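Long-range contacts in nigritoxine (Vibrio nigripulchritudo, PDB 5M41), which is a bacterial toxin that acts on crustaceans and insects, with a fold described as new: residues Gln279-Gly284 / Ala441-Phe446; Trp286-Thr291 / Lys344-Ser349; Gly359-Glu364 / Thr424-Arg429. All blocks are in the same frame, centred on the assembly; numbering follows the deposited sequence.

Contact 1 (Gln279-Gly284 / Ala441-Phe446)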
ATOM      1  N   GLN A 279      -0.898  15.195  -7.018  1.00107.45           N
ATOM      2  CA  GLN A 279      -0.154  14.557  -8.114  1.00 98.92           C
ATOM      3  C   GLN A 279      -0.718  13.168  -8.440  1.00 92.18           C
ATOM      4  O   GLN A 279      -0.998  12.878  -9.600  1.00 91.68           O
ATOM      5  CB  GLN A 279       1.334  14.448  -7.770  1.00 96.66           C
ATOM      6  CG  GLN A 279       2.010  15.767  -7.422  1.00101.33           C
ATOM      7  CD  GLN A 279       3.392  15.573  -6.819  1.00100.78           C
ATOM      8  OE1 GLN A 279       3.549  14.930  -5.775  1.00 98.36           O
ATOM      9  NE2 GLN A 279       4.404  16.135  -7.472  1.00100.37           N
ATOM     10  N   ALA A 280      -0.903  12.331  -7.417  1.00 83.59           N
ATOM     11  CA  ALA A 280      -1.498  11.000  -7.598  1.00 84.81           C
ATOM     12  C   ALA A 280      -2.891  11.075  -8.245  1.00 88.47           C
ATOM     13  O   ALA A 280      -3.101  10.540  -9.348  1.00 83.32           O
ATOM     14  CB  ALA A 280      -1.543  10.234  -6.278  1.00 76.42           C
ATOM     15  N   GLU A 281      -3.825  11.766  -7.580  1.00 88.79           N
ATOM     16  CA  GLU A 281      -5.198  11.860  -8.070  1.00 88.70           C
ATOM     17  C   GLU A 281      -5.246  12.609  -9.418  1.00 92.86           C
ATOM     18  O   GLU A 281      -6.162  12.393 -10.214  1.00 98.39           O
ATOM     19  CB  GLU A 281      -6.152  12.448  -6.999  1.00 94.33           C
ATOM     20  CG  GLU A 281      -6.169  11.702  -5.648  1.00 90.34           C
ATOM     21  CD  GLU A 281      -7.507  11.031  -5.279  1.00 90.97           C
ATOM     22  OE1 GLU A 281      -8.208  10.529  -6.191  1.00 90.41           O
ATOM     23  OE2 GLU A 281      -7.854  10.982  -4.062  1.00 79.18           O
ATOM     24  N   ASN A 282      -4.245  13.451  -9.690  1.00 91.07           N
ATOM     25  CA  ASN A 282      -4.057  14.015 -11.035  1.00 92.60           C
ATOM     26  C   ASN A 282      -3.550  13.002 -12.062  1.00 89.16           C
ATOM     27  O   ASN A 282      -3.949  13.045 -13.235  1.00 91.35           O
ATOM     28  CB  ASN A 282      -3.108  15.223 -11.021  1.00 99.87           C
ATOM     29  CG  ASN A 282      -3.841  16.555 -11.122  1.00104.58           C
ATOM     30  OD1 ASN A 282      -4.991  16.687 -10.696  1.00104.41           O
ATOM     31  ND2 ASN A 282      -3.170  17.550 -11.689  1.00106.32           N
ATOM     32  N   ILE A 283      -2.649  12.115 -11.627  1.00 81.53           N
ATOM     33  CA  ILE A 283      -2.149  11.047 -12.484  1.00 72.38           C
ATOM     34  C   ILE A 283      -3.307  10.097 -12.820  1.00 67.59           C
ATOM     35  O   ILE A 283      -3.443   9.669 -13.972  1.00 68.34           O
ATOM     36  CB  ILE A 283      -0.941  10.283 -11.854  1.00 71.02           C
ATOM     37  CG1 ILE A 283       0.252  11.218 -11.563  1.00 72.84           C
ATOM     38  CG2 ILE A 283      -0.504   9.122 -12.734  1.00 64.65           C
ATOM     39  CD1 ILE A 283       0.770  12.013 -12.751  1.00 79.45           C
ATOM     40  N   GLY A 284      -4.144   9.792 -11.824  1.00 63.55           N
ATOM     41  CA  GLY A 284      -5.283   8.880 -12.008  1.00 61.20           C
ATOM     42  C   GLY A 284      -4.853   7.547 -12.606  1.00 56.89           C
ATOM     43  O   GLY A 284      -5.341   7.124 -13.672  1.00 56.15           O
ATOM     44  N   ALA A 441      -2.502   3.040  -5.487  1.00 39.29           N
ATOM     45  CA  ALA A 441      -3.933   3.148  -5.643  1.00 41.37           C
ATOM     46  C   ALA A 441      -4.586   3.575  -4.332  1.00 42.49           C
ATOM     47  O   ALA A 441      -5.727   4.022  -4.355  1.00 43.36           O
ATOM     48  CB  ALA A 441      -4.510   1.831  -6.103  1.00 39.96           C
ATOM     49  N   GLN A 442      -3.875   3.445  -3.203  1.00 40.26           N
ATOM     50  CA  GLN A 442      -4.456   3.739  -1.864  1.00 40.57           C
ATOM     51  C   GLN A 442      -4.519   5.247  -1.595  1.00 42.95           C
ATOM     52  O   GLN A 442      -3.798   5.786  -0.762  1.00 42.62           O
ATOM     53  CB  GLN A 442      -3.691   2.984  -0.779  1.00 38.40           C
ATOM     54  CG  GLN A 442      -3.773   1.478  -1.033  1.00 37.07           C
ATOM     55  CD  GLN A 442      -3.074   0.616  -0.004  1.00 37.24           C
ATOM     56  OE1 GLN A 442      -2.972   0.972   1.184  1.00 38.33           O
ATOM     57  NE2 GLN A 442      -2.612  -0.543  -0.443  1.00 34.85           N
ATOM     58  N   THR A 443      -5.357   5.927  -2.367  1.00 44.11           N
ATOM     59  CA  THR A 443      -5.518   7.357  -2.250  1.00 46.92           C
ATOM     60  C   THR A 443      -6.599   7.695  -1.211  1.00 49.76           C
ATOM     61  O   THR A 443      -7.270   6.807  -0.629  1.00 48.06           O
ATOM     62  CB  THR A 443      -5.975   7.952  -3.589  1.00 48.35           C
ATOM     63  OG1 THR A 443      -7.197   7.319  -3.965  1.00 47.03           O
ATOM     64  CG2 THR A 443      -4.916   7.743  -4.716  1.00 45.63           C
ATOM     65  N   LYS A 444      -6.769   8.999  -0.998  1.00 53.02           N
ATOM     66  CA  LYS A 444      -7.854   9.545  -0.194  1.00 54.67           C
ATOM     67  C   LYS A 444      -9.199   8.995  -0.655  1.00 52.91           C
ATOM     68  O   LYS A 444      -9.949   8.459   0.142  1.00 54.08           O
ATOM     69  CB  LYS A 444      -7.837  11.071  -0.296  1.00 59.37           C
ATOM     70  CG  LYS A 444      -8.710  11.803   0.719  1.00 64.59           C
ATOM     71  CD  LYS A 444      -8.990  13.227   0.235  1.00 70.54           C
ATOM     72  CE  LYS A 444      -9.133  14.210   1.388  1.00 74.50           C
ATOM     73  NZ  LYS A 444     -10.034  13.696   2.456  1.00 74.22           N
ATOM     74  N   SER A 445      -9.501   9.100  -1.941  1.00 54.13           N
ATOM     75  CA  SER A 445     -10.826   8.720  -2.407  1.00 56.81           C
ATOM     76  C   SER A 445     -11.042   7.199  -2.340  1.00 55.74           C
ATOM     77  O   SER A 445     -12.146   6.741  -2.033  1.00 57.11           O
ATOM     78  CB  SER A 445     -11.076   9.260  -3.804  1.00 61.06           C
ATOM     79  OG  SER A 445     -10.047   8.821  -4.661  1.00 61.00           O
ATOM     80  N   PHE A 446      -9.974   6.431  -2.581  1.00 50.76           N
ATOM     81  CA  PHE A 446      -9.994   4.976  -2.446  1.00 46.59           C
ATOM     82  C   PHE A 446     -10.608   4.567  -1.102  1.00 45.06           C
ATOM     83  O   PHE A 446     -11.504   3.720  -1.055  1.00 44.43           O
ATOM     84  CB  PHE A 446      -8.545   4.460  -2.612  1.00 44.07           C
ATOM     85  CG  PHE A 446      -8.351   3.004  -2.309  1.00 42.41           C
ATOM     86  CD1 PHE A 446      -8.350   2.048  -3.344  1.00 41.51           C
ATOM     87  CD2 PHE A 446      -8.086   2.579  -1.001  1.00 41.30           C
ATOM     88  CE1 PHE A 446      -8.130   0.696  -3.078  1.00 40.15           C
ATOM     89  CE2 PHE A 446      -7.865   1.228  -0.731  1.00 41.90           C
ATOM     90  CZ  PHE A 446      -7.890   0.282  -1.771  1.00 39.72           C
TER
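The carboxylate of Glu281 meets Ser445 at its edge and Thr443 over one face, and a single flat group thereby carries most of this contact. Near the carboxylate plane, Ser445 OG donates to the syn lone pair of Glu281 OE1 at 2.9 Å. Ser445 N gives a longer bond to Glu281 OE2, 3.3 Å, arriving on the syn side but 19° out of that plane. Above the face stands Thr443, whose CB is 3.6 Å from Glu281 OE2, while the CB of Lys444 borders the same oxygen close to the plane before its amine leads away. A bend at chi2 (-115°) in Glu281 turns its acid across to the other helix. Behind this, Ala280 CB only brushes Thr443 CG2, at 4.5 Å. The end of the Phe446 side chain leads away from segment 279-284, and its ring, the second flat group, has Gln442 CA over one face, offset toward the rim. Thr443 is the N-cap of helix 444-457: its OG1 accepts from Phe446 N at 3.2 Å. The acid of the helix 277-283 thus reaches the first turn of another helix, where an amide and a hydroxyl both donate to it; the helix dipole would be expected to favour its negative charge.

Contact 2 (Trp286-Thr291 / Lys344-Ser349)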
ATOM      1  N   TRP A 286      -5.175   4.398 -11.502  1.00 46.08           N
ATOM      2  CA  TRP A 286      -5.963   3.196 -11.211  1.00 45.71           C
ATOM      3  C   TRP A 286      -7.459   3.383 -11.293  1.00 49.41           C
ATOM      4  O   TRP A 286      -7.984   4.407 -10.867  1.00 48.84           O
ATOM      5  CB  TRP A 286      -5.566   2.665  -9.836  1.00 42.10           C
ATOM      6  CG  TRP A 286      -4.090   2.310  -9.792  1.00 41.50           C
ATOM      7  CD1 TRP A 286      -3.071   2.972  -9.122  1.00 41.25           C
ATOM      8  CD2 TRP A 286      -3.417   1.218 -10.523  1.00 39.75           C
ATOM      9  NE1 TRP A 286      -1.864   2.355  -9.327  1.00 38.88           N
ATOM     10  CE2 TRP A 286      -2.001   1.300 -10.165  1.00 39.33           C
ATOM     11  CE3 TRP A 286      -3.843   0.195 -11.366  1.00 38.86           C
ATOM     12  CZ2 TRP A 286      -1.066   0.402 -10.666  1.00 38.80           C
ATOM     13  CZ3 TRP A 286      -2.897  -0.708 -11.861  1.00 38.97           C
ATOM     14  CH2 TRP A 286      -1.538  -0.609 -11.518  1.00 37.27           C
ATOM     15  N   ILE A 287      -8.145   2.383 -11.854  1.00 50.61           N
ATOM     16  CA  ILE A 287      -9.597   2.377 -11.970  1.00 55.21           C
ATOM     17  C   ILE A 287     -10.125   1.310 -11.021  1.00 56.19           C
ATOM     18  O   ILE A 287      -9.776   0.140 -11.146  1.00 53.98           O
ATOM     19  CB  ILE A 287     -10.069   1.979 -13.397  1.00 56.80           C
ATOM     20  CG1 ILE A 287      -9.556   2.960 -14.444  1.00 59.39           C
ATOM     21  CG2 ILE A 287     -11.603   1.840 -13.465  1.00 58.58           C
ATOM     22  CD1 ILE A 287      -9.474   2.348 -15.836  1.00 60.97           C
ATOM     23  N   ASP A 288     -10.988   1.712 -10.097  1.00 60.99           N
ATOM     24  CA  ASP A 288     -11.652   0.779  -9.190  1.00 66.69           C
ATOM     25  C   ASP A 288     -12.351  -0.358  -9.920  1.00 70.27           C
ATOM     26  O   ASP A 288     -12.920  -0.159 -10.995  1.00 71.04           O
ATOM     27  CB  ASP A 288     -12.680   1.525  -8.336  1.00 67.92           C
ATOM     28  CG  ASP A 288     -12.147   1.872  -6.954  1.00 69.33           C
ATOM     29  OD1 ASP A 288     -12.950   1.787  -6.010  1.00 68.79           O
ATOM     30  OD2 ASP A 288     -10.942   2.214  -6.803  1.00 59.51           O
ATOM     31  N   SER A 289     -12.292  -1.550  -9.336  1.00 72.93           N
ATOM     32  CA  SER A 289     -13.170  -2.627  -9.749  1.00 77.66           C
ATOM     33  C   SER A 289     -14.622  -2.326  -9.305  1.00 84.47           C
ATOM     34  O   SER A 289     -15.589  -2.694  -9.981  1.00 91.65           O
ATOM     35  CB  SER A 289     -12.709  -3.949  -9.148  1.00 70.70           C
ATOM     36  OG  SER A 289     -13.692  -4.934  -9.397  1.00 77.40           O
ATOM     37  N   GLY A 290     -14.758  -1.643  -8.168  1.00 81.59           N
ATOM     38  CA  GLY A 290     -16.041  -1.465  -7.523  1.00 79.39           C
ATOM     39  C   GLY A 290     -16.397  -2.560  -6.522  1.00 79.17           C
ATOM     40  O   GLY A 290     -17.434  -2.460  -5.869  1.00 76.27           O
ATOM     41  N   THR A 291     -15.558  -3.600  -6.405  1.00 72.04           N
ATOM     42  CA  THR A 291     -15.796  -4.702  -5.440  1.00 67.94           C
ATOM     43  C   THR A 291     -14.598  -4.909  -4.488  1.00 62.47           C
ATOM     44  O   THR A 291     -13.475  -4.602  -4.864  1.00 62.16           O
ATOM     45  CB  THR A 291     -16.179  -6.006  -6.169  1.00 70.37           C
ATOM     46  OG1 THR A 291     -16.287  -7.079  -5.223  1.00 72.02           O
ATOM     47  CG2 THR A 291     -15.178  -6.356  -7.228  1.00 66.03           C
ATOM     48  N   LYS A 344      -8.542  -5.154  -2.593  1.00 39.60           N
ATOM     49  CA  LYS A 344      -9.284  -4.537  -3.666  1.00 41.59           C
ATOM     50  C   LYS A 344      -8.404  -4.485  -4.903  1.00 41.73           C
ATOM     51  O   LYS A 344      -7.241  -4.086  -4.808  1.00 41.00           O
ATOM     52  CB  LYS A 344      -9.684  -3.111  -3.257  1.00 43.15           C
ATOM     53  CG  LYS A 344     -10.717  -2.458  -4.157  1.00 48.75           C
ATOM     54  CD  LYS A 344     -11.490  -1.344  -3.431  1.00 49.60           C
ATOM     55  CE  LYS A 344     -12.657  -0.819  -4.287  1.00 50.76           C
ATOM     56  NZ  LYS A 344     -13.791  -0.327  -3.419  1.00 56.49           N
ATOM     57  N   LEU A 345      -8.968  -4.861  -6.053  1.00 41.74           N
ATOM     58  CA  LEU A 345      -8.266  -4.862  -7.336  1.00 42.24           C
ATOM     59  C   LEU A 345      -8.599  -3.587  -8.073  1.00 45.08           C
ATOM     60  O   LEU A 345      -9.743  -3.105  -7.991  1.00 42.14           O
ATOM     61  CB  LEU A 345      -8.740  -6.018  -8.223  1.00 43.41           C
ATOM     62  CG  LEU A 345      -8.522  -7.410  -7.657  1.00 45.76           C
ATOM     63  CD1 LEU A 345      -9.258  -8.426  -8.516  1.00 48.46           C
ATOM     64  CD2 LEU A 345      -7.030  -7.725  -7.582  1.00 44.80           C
ATOM     65  N   SER A 346      -7.603  -3.053  -8.787  1.00 42.01           N
ATOM     66  CA  SER A 346      -7.806  -1.946  -9.695  1.00 43.60           C
ATOM     67  C   SER A 346      -7.171  -2.341 -11.006  1.00 46.14           C
ATOM     68  O   SER A 346      -6.155  -3.026 -11.027  1.00 46.89           O
ATOM     69  CB  SER A 346      -7.128  -0.672  -9.198  1.00 42.91           C
ATOM     70  OG  SER A 346      -7.670  -0.191  -7.979  1.00 43.06           O
ATOM     71  N   LYS A 347      -7.772  -1.901 -12.097  1.00 47.62           N
ATOM     72  CA  LYS A 347      -7.203  -2.067 -13.408  1.00 49.54           C
ATOM     73  C   LYS A 347      -6.498  -0.755 -13.724  1.00 48.62           C
ATOM     74  O   LYS A 347      -6.916   0.306 -13.261  1.00 46.24           O
ATOM     75  CB  LYS A 347      -8.317  -2.337 -14.420  1.00 56.26           C
ATOM     76  CG  LYS A 347      -7.845  -3.079 -15.661  1.00 64.38           C
ATOM     77  CD  LYS A 347      -8.898  -3.108 -16.767  1.00 72.86           C
ATOM     78  CE  LYS A 347     -10.208  -3.742 -16.312  1.00 74.45           C
ATOM     79  NZ  LYS A 347     -11.165  -3.866 -17.449  1.00 82.42           N
ATOM     80  N   VAL A 348      -5.419  -0.829 -14.496  1.00 47.18           N
ATOM     81  CA  VAL A 348      -4.646   0.350 -14.833  1.00 49.38           C
ATOM     82  C   VAL A 348      -5.446   1.205 -15.798  1.00 53.31           C
ATOM     83  O   VAL A 348      -6.153   0.672 -16.658  1.00 56.60           O
ATOM     84  CB  VAL A 348      -3.222  -0.013 -15.384  1.00 51.42           C
ATOM     85  CG1 VAL A 348      -3.282  -0.651 -16.770  1.00 52.24           C
ATOM     86  CG2 VAL A 348      -2.325   1.207 -15.389  1.00 50.16           C
ATOM     87  N   SER A 349      -5.397   2.520 -15.622  1.00 52.25           N
ATOM     88  CA  SER A 349      -6.012   3.374 -16.600  1.00 59.47           C
ATOM     89  C   SER A 349      -5.196   3.355 -17.891  1.00 63.55           C
ATOM     90  O   SER A 349      -4.009   3.635 -17.873  1.00 63.06           O
ATOM     91  CB  SER A 349      -6.146   4.799 -16.094  1.00 58.32           C
ATOM     92  OG  SER A 349      -6.527   5.597 -17.201  1.00 61.47           O
TER
HETATM   93  O   HOH W   1      -8.507   2.143  -7.773  1.00 31.97           O
HETATM   94  O   HOH W   2     -11.696  -5.726  -6.202  1.00 40.27           O
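Two antiparallel strands, 286-288 and 340-348, pair here within a six-stranded antiparallel sheet, and they illustrate how a short strand can be held by backbone and side chains together. Ile287 and Lys347 form the hydrogen-bonded pair, with Ile287 N to Lys347 O at 2.8 Å and Lys347 N returning to Ile287 O at 3.0 Å. Trp286 with Val348 and Asp288 with Ser346 are non-hydrogen-bonded pairs on either side of it. The Trp286 indole reaches back to its neighbour strand: Val348 CG2 lies over one face, Lys347 O sits at the edge near the ring plane, and CZ3 approaches Val348 CB to 3.6 Å. Its NE1 donates to Pro439 O. Beyond the pairing, the extended Lys344 chain (chi3 -172°) runs past Thr291 O and brings NZ within 3.4 Å of Asp288 OD1, a salt bridge; NZ also bonds Gln292, while Asp288 OD2 pairs with Arg449. One water donates to Asp288 OD2 and also bonds Ser346 OG, joining the two side chains that share a sheet face. Past the pairs, Ser289 N still reaches Leu345 O at 3.3 Å. A second water donates to Thr291 O and accepts from Leu345 N at 2.9 Å.

Contact 3 (Gly359-Glu364 / Thr424-Arg429)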
ATOM      1  N   GLY A 359       5.528  -4.513  -9.963  1.00 31.48           N
ATOM      2  CA  GLY A 359       6.308  -4.348  -8.757  1.00 32.27           C
ATOM      3  C   GLY A 359       5.466  -4.264  -7.507  1.00 33.39           C
ATOM      4  O   GLY A 359       4.302  -4.702  -7.475  1.00 33.29           O
ATOM      5  N   ILE A 360       6.076  -3.720  -6.462  1.00 33.70           N
ATOM      6  CA  ILE A 360       5.416  -3.561  -5.163  1.00 34.21           C
ATOM      7  C   ILE A 360       5.458  -2.083  -4.849  1.00 33.86           C
ATOM      8  O   ILE A 360       6.513  -1.468  -4.946  1.00 36.22           O
ATOM      9  CB  ILE A 360       6.134  -4.369  -4.040  1.00 34.96           C
ATOM     10  CG1 ILE A 360       6.314  -5.847  -4.444  1.00 35.18           C
ATOM     11  CG2 ILE A 360       5.380  -4.262  -2.713  1.00 34.32           C
ATOM     12  CD1 ILE A 360       5.018  -6.626  -4.682  1.00 33.78           C
ATOM     13  N   SER A 361       4.307  -1.505  -4.520  1.00 34.63           N
ATOM     14  CA  SER A 361       4.262  -0.127  -4.031  1.00 35.65           C
ATOM     15  C   SER A 361       3.912  -0.160  -2.562  1.00 35.40           C
ATOM     16  O   SER A 361       3.051  -0.931  -2.136  1.00 36.97           O
ATOM     17  CB  SER A 361       3.209   0.686  -4.782  1.00 37.30           C
ATOM     18  OG  SER A 361       3.450   0.656  -6.181  1.00 41.16           O
ATOM     19  N   ILE A 362       4.555   0.688  -1.789  1.00 37.27           N
ATOM     20  CA  ILE A 362       4.324   0.744  -0.356  1.00 39.72           C
ATOM     21  C   ILE A 362       3.676   2.100  -0.066  1.00 39.96           C
ATOM     22  O   ILE A 362       4.211   3.137  -0.429  1.00 39.86           O
ATOM     23  CB  ILE A 362       5.643   0.525   0.437  1.00 42.22           C
ATOM     24  CG1 ILE A 362       6.135  -0.928   0.262  1.00 40.49           C
ATOM     25  CG2 ILE A 362       5.436   0.819   1.928  1.00 43.02           C
ATOM     26  CD1 ILE A 362       7.570  -1.162   0.718  1.00 44.37           C
ATOM     27  N   ALA A 363       2.478   2.069   0.524  1.00 38.16           N
ATOM     28  CA  ALA A 363       1.776   3.265   0.902  1.00 38.98           C
ATOM     29  C   ALA A 363       1.891   3.398   2.415  1.00 41.02           C
ATOM     30  O   ALA A 363       2.361   2.469   3.065  1.00 38.96           O
ATOM     31  CB  ALA A 363       0.305   3.166   0.493  1.00 39.92           C
ATOM     32  N   GLU A 364       1.459   4.536   2.976  1.00 42.57           N
ATOM     33  CA  GLU A 364       1.413   4.685   4.433  1.00 45.29           C
ATOM     34  C   GLU A 364       0.395   3.696   5.030  1.00 43.22           C
ATOM     35  O   GLU A 364       0.479   3.339   6.213  1.00 43.66           O
ATOM     36  CB  GLU A 364       1.056   6.129   4.856  1.00 49.55           C
ATOM     37  CG  GLU A 364       1.986   7.242   4.350  1.00 52.85           C
ATOM     38  CD  GLU A 364       3.353   7.312   5.057  1.00 60.30           C
ATOM     39  OE1 GLU A 364       3.706   6.412   5.866  1.00 59.18           O
ATOM     40  OE2 GLU A 364       4.108   8.296   4.802  1.00 65.88           O
ATOM     41  N   THR A 424      11.389  -3.609  -5.745  1.00 39.56           N
ATOM     42  CA  THR A 424      11.300  -2.636  -6.843  1.00 38.21           C
ATOM     43  C   THR A 424       9.827  -2.255  -7.140  1.00 36.78           C
ATOM     44  O   THR A 424       8.939  -3.130  -7.224  1.00 36.85           O
ATOM     45  CB  THR A 424      11.994  -3.233  -8.086  1.00 37.77           C
ATOM     46  OG1 THR A 424      13.321  -3.547  -7.709  1.00 40.63           O
ATOM     47  CG2 THR A 424      12.052  -2.262  -9.273  1.00 36.78           C
ATOM     48  N   ARG A 425       9.594  -0.957  -7.299  1.00 35.51           N
ATOM     49  CA  ARG A 425       8.276  -0.380  -7.579  1.00 35.73           C
ATOM     50  C   ARG A 425       7.887  -0.548  -9.044  1.00 34.61           C
ATOM     51  O   ARG A 425       8.759  -0.617  -9.902  1.00 34.25           O
ATOM     52  CB  ARG A 425       8.323   1.114  -7.258  1.00 37.40           C
ATOM     53  CG  ARG A 425       8.503   1.399  -5.766  1.00 40.15           C
ATOM     54  CD  ARG A 425       8.983   2.825  -5.530  1.00 43.20           C
ATOM     55  NE  ARG A 425       7.866   3.763  -5.616  1.00 48.42           N
ATOM     56  CZ  ARG A 425       7.986   5.097  -5.605  1.00 51.64           C
ATOM     57  NH1 ARG A 425       9.191   5.663  -5.532  1.00 54.27           N
ATOM     58  NH2 ARG A 425       6.896   5.865  -5.686  1.00 50.49           N
ATOM     59  N   PRO A 426       6.576  -0.641  -9.336  1.00 33.16           N
ATOM     60  CA  PRO A 426       6.141  -0.669 -10.727  1.00 33.25           C
ATOM     61  C   PRO A 426       6.397   0.693 -11.359  1.00 33.89           C
ATOM     62  O   PRO A 426       6.436   1.697 -10.644  1.00 32.86           O
ATOM     63  CB  PRO A 426       4.626  -0.921 -10.613  1.00 31.68           C
ATOM     64  CG  PRO A 426       4.273  -0.283  -9.279  1.00 33.43           C
ATOM     65  CD  PRO A 426       5.429  -0.729  -8.408  1.00 32.40           C
ATOM     66  N   THR A 427       6.594   0.728 -12.677  1.00 33.08           N
ATOM     67  CA  THR A 427       6.860   1.981 -13.356  1.00 34.38           C
ATOM     68  C   THR A 427       6.002   2.108 -14.623  1.00 35.91           C
ATOM     69  O   THR A 427       5.510   1.126 -15.162  1.00 35.05           O
ATOM     70  CB  THR A 427       8.352   2.169 -13.768  1.00 35.95           C
ATOM     71  OG1 THR A 427       8.681   1.253 -14.814  1.00 32.44           O
ATOM     72  CG2 THR A 427       9.360   2.025 -12.609  1.00 35.19           C
ATOM     73  N   TYR A 428       5.838   3.333 -15.103  1.00 38.39           N
ATOM     74  CA  TYR A 428       5.135   3.588 -16.352  1.00 40.79           C
ATOM     75  C   TYR A 428       5.869   4.672 -17.119  1.00 43.98           C
ATOM     76  O   TYR A 428       6.715   5.376 -16.566  1.00 42.97           O
ATOM     77  CB  TYR A 428       3.682   4.022 -16.111  1.00 41.01           C
ATOM     78  CG  TYR A 428       3.513   5.443 -15.610  1.00 42.69           C
ATOM     79  CD1 TYR A 428       3.086   6.462 -16.469  1.00 45.82           C
ATOM     80  CD2 TYR A 428       3.766   5.767 -14.267  1.00 40.96           C
ATOM     81  CE1 TYR A 428       2.899   7.769 -16.010  1.00 48.33           C
ATOM     82  CE2 TYR A 428       3.611   7.064 -13.802  1.00 44.03           C
ATOM     83  CZ  TYR A 428       3.177   8.059 -14.671  1.00 47.78           C
ATOM     84  OH  TYR A 428       3.011   9.338 -14.190  1.00 52.37           O
ATOM     85  N   ARG A 429       5.566   4.766 -18.401  1.00 47.03           N
ATOM     86  CA  ARG A 429       6.151   5.778 -19.244  1.00 54.48           C
ATOM     87  C   ARG A 429       5.041   6.740 -19.629  1.00 59.64           C
ATOM     88  O   ARG A 429       4.052   6.343 -20.244  1.00 60.08           O
ATOM     89  CB  ARG A 429       6.788   5.133 -20.483  1.00 56.32           C
ATOM     90  CG  ARG A 429       7.311   6.127 -21.519  1.00 63.17           C
ATOM     91  CD  ARG A 429       7.789   5.414 -22.783  1.00 66.97           C
ATOM     92  NE  ARG A 429       8.385   4.140 -22.411  1.00 67.84           N
ATOM     93  CZ  ARG A 429       9.670   3.964 -22.097  1.00 70.06           C
ATOM     94  NH1 ARG A 429      10.541   4.975 -22.151  1.00 72.48           N
ATOM     95  NH2 ARG A 429      10.086   2.758 -21.741  1.00 68.27           N
TER
HETATM   96  O   HOH W   3       5.180   2.678  -6.844  1.00 39.29           O
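Gly359 and Pro426 lie with their CA atoms 4.2 Å apart, and the close packing of this contact is concentrated there. Thr424 O comes within 3.3 Å of Gly359 CA, on the side where a side chain would have to stand, so the strand passes only because glycine lacks one. The same carbonyl accepts from Ile360 N at 3.0 Å, with an N-H...O angle of 164° although the donor is tilted 23° from the carbonyl plane. Ile360 O in turn receives a CA-H...O contact from Arg425, 3.4 Å from its CA. The proline ring is wedged alongside, Pro426 CD and Pro426 CG each 3.3 Å from Ser361 OG. Packing is looser around the side chains of Thr424, which is exposed and stays 5.8 Å or more from the other strand, and of Arg425. There a water bonds Ser361 OG and accepts from Arg425 NE at 3.1 Å; the bend in the arginine chain at chi3 (80°) sets NE within its reach. Arg425 NH1 hydrogen-bonds Val273 O. The crossing is a junction between sheets: strand 359-363 bonds through Gly359 and Ser361 to strand 366-370, while Pro426 leads into strand 427-429, which lies between strands 354-357 and 435-437.

How the contacts relate
From the N terminus, helix 277-283 opens contact 1, and the chain goes straight on into strand 286-288, which opens contact 2. Fifty-two residues later strand 340-348 closes contact 2; strand 359-363 then opens contact 3, which closes at Thr424-Arg429. Only afterwards does Ala441-Phe446 close contact 1, so contacts 2 and 3 stand in series, both nested inside its loop, and none cross. Contacts 2 and 3 reach the same six-stranded sheet without touching, their nearest atoms about 6 Å apart. Contact 1 touches both: Ala441 packs on Trp286, and Ile283 on Tyr428. Together they tie two helices, that sheet and the three-stranded sheet beside it.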